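DUF1116 domain-containing protein (Enterococcus faecalis, PDB 3CLQ) is of unknown function but is probably related to AllG, a subunit of oxamate carbamoyltransferase. Local coordinates at residues V257-R262 with N277-G282; I369-V374 with N407-A412. All blocks are in the same frame, centred on the assembly; numbering follows the deposited sequence.

Contact 1 (V257-R262 with N277-G282); sequences VTTMCR and NHWFTG
T259 and W279 have the nearest CA atoms of the two segments, 9.3 Å apart. This spacing fits strands that are not direct neighbours: strands 257-263 and 280-283 both pair antiparallel with strand 266-271, which lies between them. They therefore run parallel to each other, and no hydrogen bond joins the two segments. Side chains make the contact. W279 has CG beside its backbone N (chi1 -71°), and the indole reaches back to 257-262 with the outer end of its six-membered ring. T259 and C261, two residues apart on their strand, both direct CB at the segment 277-282. C261 SG lies 3.4 Å from W279 CZ3 and 3.7 Å from W279 CH2. It sits 4.5 Å from the ring centroid and 66° off the normal, an oblique sulfur-aromatic approach. The methyl CG2 of T259 meets the same end of the indole, 3.8 Å from W279 CZ3, and the two side chains cross at about a right angle. The polar ends turn to other partners. T259 OG1 accepts from R270 NE on the middle strand, while W279 NE1 bonds E98 OE1. H97 and D306 also pack beside T259 and C261. The arrangement is a three-stranded antiparallel beta meander, part of a four-stranded sheet in the AllG-like region. An indole near the start of edge strand 280-283 reaches past strand 266-271 to 257-263.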
loop_
_atom_site.group_PDB
_atom_site.type_symbol
_atom_site.label_atom_id
_atom_site.label_comp_id
_atom_site.label_asym_id
_atom_site.label_seq_id
_atom_site.Cartn_x
_atom_site.Cartn_y
_atom_site.Cartn_z
ATOM N N VAL B 257 10.530 19.736 -20.552
ATOM C CA VAL B 257 9.870 18.672 -21.309
ATOM C C VAL B 257 8.470 18.435 -20.782
ATOM O O VAL B 257 8.305 18.166 -19.619
ATOM C CB VAL B 257 10.643 17.353 -21.190
ATOM C CG1 VAL B 257 9.918 16.250 -21.915
ATOM C CG2 VAL B 257 12.024 17.499 -21.779
ATOM N N THR B 258 7.445 18.526 -21.612
ATOM C CA THR B 258 6.102 18.299 -21.074
ATOM C C THR B 258 5.405 17.031 -21.566
ATOM O O THR B 258 4.233 16.807 -21.242
ATOM C CB THR B 258 5.220 19.473 -21.352
ATOM O OG1 THR B 258 5.157 19.680 -22.766
ATOM C CG2 THR B 258 5.811 20.696 -20.704
ATOM N N THR B 259 6.128 16.211 -22.327
ATOM C CA THR B 259 5.640 14.945 -22.864
ATOM C C THR B 259 6.842 14.038 -23.213
ATOM O O THR B 259 7.801 14.469 -23.879
ATOM C CB THR B 259 4.857 15.161 -24.207
ATOM O OG1 THR B 259 3.646 15.895 -23.987
ATOM C CG2 THR B 259 4.531 13.823 -24.878
HETATM N N MSE B 260 6.799 12.786 -22.794
HETATM C CA MSE B 260 7.689 11.801 -23.368
HETATM C C MSE B 260 6.788 10.652 -23.727
HETATM O O MSE B 260 6.002 10.199 -22.892
HETATM C CB MSE B 260 8.791 11.364 -22.404
HETATM C CG MSE B 260 9.868 12.408 -22.197
HETATM SE SE MSE B 260 11.448 11.786 -21.176
HETATM C CE MSE B 260 10.407 11.034 -19.684
ATOM N N CYS B 261 6.868 10.200 -24.975
ATOM C CA CYS B 261 6.000 9.124 -25.417
ATOM C C CYS B 261 6.590 8.397 -26.600
ATOM O O CYS B 261 7.508 8.888 -27.257
ATOM C CB CYS B 261 4.607 9.645 -25.760
ATOM S SG CYS B 261 4.609 10.836 -27.093
ATOM N N ARG B 262 6.061 7.208 -26.860
ATOM C CA ARG B 262 6.584 6.377 -27.924
ATOM C C ARG B 262 5.465 5.522 -28.506
ATOM O O ARG B 262 4.466 5.260 -27.835
ATOM C CB ARG B 262 7.737 5.510 -27.416
ATOM C CG ARG B 262 7.472 4.880 -26.100
ATOM C CD ARG B 262 7.973 5.737 -24.958
ATOM N NE ARG B 262 8.346 4.891 -23.830
ATOM C CZ ARG B 262 7.516 4.533 -22.849
ATOM N NH1 ARG B 262 7.935 3.735 -21.876
ATOM N NH2 ARG B 262 6.265 4.969 -22.839
ATOM N N ASN B 277 1.415 21.243 -30.458
ATOM C CA ASN B 277 1.699 19.859 -30.811
ATOM C C ASN B 277 2.927 19.760 -31.711
ATOM O O ASN B 277 2.988 18.921 -32.599
ATOM C CB ASN B 277 0.466 19.192 -31.434
ATOM C CG ASN B 277 -0.706 19.090 -30.447
ATOM O OD1 ASN B 277 -0.508 18.906 -29.247
ATOM N ND2 ASN B 277 -1.927 19.197 -30.955
ATOM N N HIS B 278 3.896 20.642 -31.477
ATOM C CA HIS B 278 5.210 20.562 -32.120
ATOM C C HIS B 278 6.021 19.402 -31.505
ATOM O O HIS B 278 6.366 19.428 -30.323
ATOM C CB HIS B 278 5.965 21.887 -31.976
ATOM C CG HIS B 278 6.998 22.101 -33.035
ATOM N ND1 HIS B 278 8.107 21.285 -33.175
ATOM C CD2 HIS B 278 7.081 23.020 -34.030
ATOM C CE1 HIS B 278 8.837 21.702 -34.194
ATOM N NE2 HIS B 278 8.239 22.756 -34.725
ATOM N N TRP B 279 6.304 18.381 -32.314
ATOM C CA TRP B 279 6.897 17.133 -31.823
ATOM C C TRP B 279 8.363 17.044 -32.209
ATOM O O TRP B 279 8.725 17.420 -33.302
ATOM C CB TRP B 279 6.194 15.925 -32.451
ATOM C CG TRP B 279 4.830 15.690 -31.971
ATOM C CD1 TRP B 279 3.679 16.069 -32.576
ATOM C CD2 TRP B 279 4.450 15.015 -30.763
ATOM N NE1 TRP B 279 2.597 15.675 -31.828
ATOM C CE2 TRP B 279 3.045 15.026 -30.706
ATOM C CE3 TRP B 279 5.162 14.405 -29.723
ATOM C CZ2 TRP B 279 2.333 14.447 -29.643
ATOM C CZ3 TRP B 279 4.458 13.833 -28.684
ATOM C CH2 TRP B 279 3.057 13.859 -28.649
ATOM N N PHE B 280 9.193 16.526 -31.317
ATOM C CA PHE B 280 10.569 16.222 -31.647
ATOM C C PHE B 280 10.735 14.733 -31.506
ATOM O O PHE B 280 10.387 14.167 -30.472
ATOM C CB PHE B 280 11.507 16.972 -30.716
ATOM C CG PHE B 280 11.426 18.453 -30.886
ATOM C CD1 PHE B 280 12.159 19.084 -31.869
ATOM C CD2 PHE B 280 10.578 19.209 -30.093
ATOM C CE1 PHE B 280 12.065 20.456 -32.045
ATOM C CE2 PHE B 280 10.478 20.584 -30.268
ATOM C CZ PHE B 280 11.224 21.208 -31.244
ATOM N N THR B 281 11.271 14.106 -32.544
ATOM C CA THR B 281 11.142 12.671 -32.746
ATOM C C THR B 281 12.476 11.997 -33.007
ATOM O O THR B 281 13.340 12.515 -33.740
ATOM C CB THR B 281 10.218 12.372 -33.952
ATOM O OG1 THR B 281 10.639 13.133 -35.110
ATOM C CG2 THR B 281 8.778 12.712 -33.596
ATOM N N GLY B 282 12.657 10.830 -32.411
ATOM C CA GLY B 282 13.825 10.033 -32.731
ATOM C C GLY B 282 13.405 8.590 -32.769
ATOM O O GLY B 282 12.231 8.281 -32.608
#

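Contact 2 (I369-V374 with N407-A412)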
loop_
_atom_site.group_PDB
_atom_site.type_symbol
_atom_site.label_atom_id
_atom_site.label_comp_id
_atom_site.label_asym_id
_atom_site.label_seq_id
_atom_site.Cartn_x
_atom_site.Cartn_y
_atom_site.Cartn_z
ATOM N N ILE B 369 12.146 18.031 -16.206
ATOM C CA ILE B 369 13.240 17.664 -17.092
ATOM C C ILE B 369 13.520 18.806 -18.023
ATOM O O ILE B 369 12.653 19.193 -18.811
ATOM C CB ILE B 369 12.888 16.457 -17.980
ATOM C CG1 ILE B 369 12.713 15.207 -17.108
ATOM C CG2 ILE B 369 13.986 16.236 -18.966
ATOM C CD1 ILE B 369 11.764 14.177 -17.660
ATOM N N ASP B 370 14.733 19.331 -17.932
ATOM C CA ASP B 370 15.106 20.532 -18.615
ATOM C C ASP B 370 16.044 20.184 -19.768
ATOM O O ASP B 370 17.175 19.714 -19.564
ATOM C CB ASP B 370 15.778 21.470 -17.620
ATOM C CG ASP B 370 16.407 22.677 -18.280
ATOM O OD1 ASP B 370 16.656 23.666 -17.562
ATOM O OD2 ASP B 370 16.658 22.654 -19.515
ATOM N N VAL B 371 15.557 20.431 -20.982
ATOM C CA VAL B 371 16.299 20.184 -22.198
ATOM C C VAL B 371 17.763 20.604 -22.100
ATOM O O VAL B 371 18.662 19.862 -22.476
ATOM C CB VAL B 371 15.650 20.930 -23.367
ATOM C CG1 VAL B 371 16.702 21.276 -24.405
ATOM C CG2 VAL B 371 14.559 20.093 -23.978
ATOM N N LEU B 372 17.988 21.804 -21.588
ATOM C CA LEU B 372 19.315 22.400 -21.543
ATOM C C LEU B 372 20.259 21.587 -20.654
ATOM O O LEU B 372 21.418 21.370 -20.984
ATOM C CB LEU B 372 19.178 23.822 -20.998
ATOM C CG LEU B 372 20.126 24.962 -21.362
ATOM C CD1 LEU B 372 20.070 25.289 -22.840
ATOM C CD2 LEU B 372 19.742 26.189 -20.552
ATOM N N LYS B 373 19.761 21.130 -19.514
ATOM C CA LYS B 373 20.607 20.370 -18.613
ATOM C C LYS B 373 20.835 18.941 -19.109
ATOM O O LYS B 373 21.887 18.348 -18.844
ATOM C CB LYS B 373 20.045 20.372 -17.190
ATOM C CG LYS B 373 19.856 21.766 -16.585
ATOM C CD LYS B 373 19.347 21.674 -15.157
ATOM C CE LYS B 373 18.893 23.025 -14.642
ATOM N NZ LYS B 373 18.025 22.856 -13.459
ATOM N N VAL B 374 19.874 18.379 -19.835
ATOM C CA VAL B 374 20.102 17.063 -20.396
ATOM C C VAL B 374 21.358 17.162 -21.261
ATOM O O VAL B 374 22.224 16.292 -21.232
ATOM C CB VAL B 374 18.890 16.558 -21.209
ATOM C CG1 VAL B 374 19.199 15.203 -21.842
ATOM C CG2 VAL B 374 17.649 16.465 -20.315
ATOM N N ASN B 407 19.222 12.544 -29.855
ATOM C CA ASN B 407 18.969 13.570 -30.891
ATOM C C ASN B 407 17.777 14.459 -30.557
ATOM O O ASN B 407 17.769 15.665 -30.813
ATOM C CB ASN B 407 18.739 12.933 -32.288
ATOM C CG ASN B 407 17.362 12.266 -32.406
ATOM O OD1 ASN B 407 17.112 11.223 -31.788
ATOM N ND2 ASN B 407 16.454 12.892 -33.160
ATOM N N VAL B 408 16.757 13.843 -30.001
ATOM C CA VAL B 408 15.516 14.543 -29.775
ATOM C C VAL B 408 15.717 15.834 -28.956
ATOM O O VAL B 408 15.049 16.838 -29.202
ATOM C CB VAL B 408 14.481 13.572 -29.185
ATOM C CG1 VAL B 408 14.003 14.027 -27.816
ATOM C CG2 VAL B 408 13.364 13.353 -30.181
ATOM N N PHE B 409 16.676 15.806 -28.028
ATOM C CA PHE B 409 17.023 16.973 -27.212
ATOM C C PHE B 409 17.826 18.044 -27.973
ATOM O O PHE B 409 17.566 19.241 -27.834
ATOM C CB PHE B 409 17.765 16.517 -25.959
ATOM C CG PHE B 409 16.924 15.649 -25.059
ATOM C CD1 PHE B 409 16.186 16.205 -24.020
ATOM C CD2 PHE B 409 16.838 14.282 -25.269
ATOM C CE1 PHE B 409 15.405 15.411 -23.205
ATOM C CE2 PHE B 409 16.059 13.480 -24.447
ATOM C CZ PHE B 409 15.344 14.044 -23.419
ATOM N N ASN B 410 18.800 17.615 -28.769
ATOM C CA ASN B 410 19.520 18.526 -29.656
ATOM C C ASN B 410 18.583 19.379 -30.500
ATOM O O ASN B 410 18.768 20.587 -30.611
ATOM C CB ASN B 410 20.439 17.749 -30.588
ATOM C CG ASN B 410 21.678 17.250 -29.899
ATOM O OD1 ASN B 410 22.777 17.658 -30.240
ATOM N ND2 ASN B 410 21.515 16.367 -28.916
ATOM N N GLU B 411 17.585 18.750 -31.110
ATOM C CA GLU B 411 16.690 19.475 -31.984
ATOM C C GLU B 411 15.903 20.473 -31.145
ATOM O O GLU B 411 15.801 21.656 -31.479
ATOM C CB GLU B 411 15.780 18.501 -32.725
ATOM C CG GLU B 411 16.544 17.313 -33.298
ATOM C CD GLU B 411 15.700 16.407 -34.189
ATOM O OE1 GLU B 411 16.298 15.697 -35.030
ATOM O OE2 GLU B 411 14.452 16.399 -34.063
ATOM N N ALA B 412 15.376 19.993 -30.031
ATOM C CA ALA B 412 14.711 20.862 -29.068
ATOM C C ALA B 412 15.466 22.180 -28.888
ATOM O O ALA B 412 14.922 23.260 -29.113
ATOM C CB ALA B 412 14.613 20.170 -27.779
#
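V374 holds CG1 anti to its backbone N (chi1 177°), and F409 keeps CG on the N side, anti to its carbonyl carbon (chi1 -63°); together these turn the V374 methyls onto the F409 ring. The result is a helix-to-helix contact between the first turn of helix 371-377 and the C-terminal helix 407-419. V374 CG1 sits over one face of the F409 ring, 3.9 Å from its centroid and 13° off the normal, a CH-pi contact. The other methyl, V374 CG2, lies 3.8 Å from F409 CE1. V371 works one turn earlier. Its CG2 approaches the ring obliquely, 4.2 Å from F409 CD1, and also rests against the methyl of A412, with V371 CG2 and A412 CB 3.8 Å apart. The backbones come close here: the CA atoms of V371 and F409 are 6.0 Å apart. All four touching residues are buried. Their side chains are all apolar, and no hydrogen bond crosses the interface. L375 adds to the packing around F409, and V271 touches V371. D370 points its CB away from this interface and is the N-cap of helix 371-377. T255 OG1 also bonds D370 OD2, and L372 N meets this same OD2 at 2.6 Å, nearly in line with its C-O bond.

How the contacts relate
From the N terminus, contact 1 comes first. It closes a span of 14 residues that holds strand 266-271. Contact 2 opens only later and closes 32 residues, including strands 383-388 and 396-402. The two follow in series, neither nested nor crossed. The centres of contact 1 and contact 2 are about 11 Å apart, and the two contacts touch directly. Just before helix 371-377, I369 O probably accepts a hydrogen bond from V257 N at 2.8 Å. Elsewhere, N407 ND2 probably bonds T281 O, and F280 packs on V408. Thus the beta meander of contact 1 is tied to helix 407-419, which lies against strand 280-283, and to the residues leading into helix 371-377.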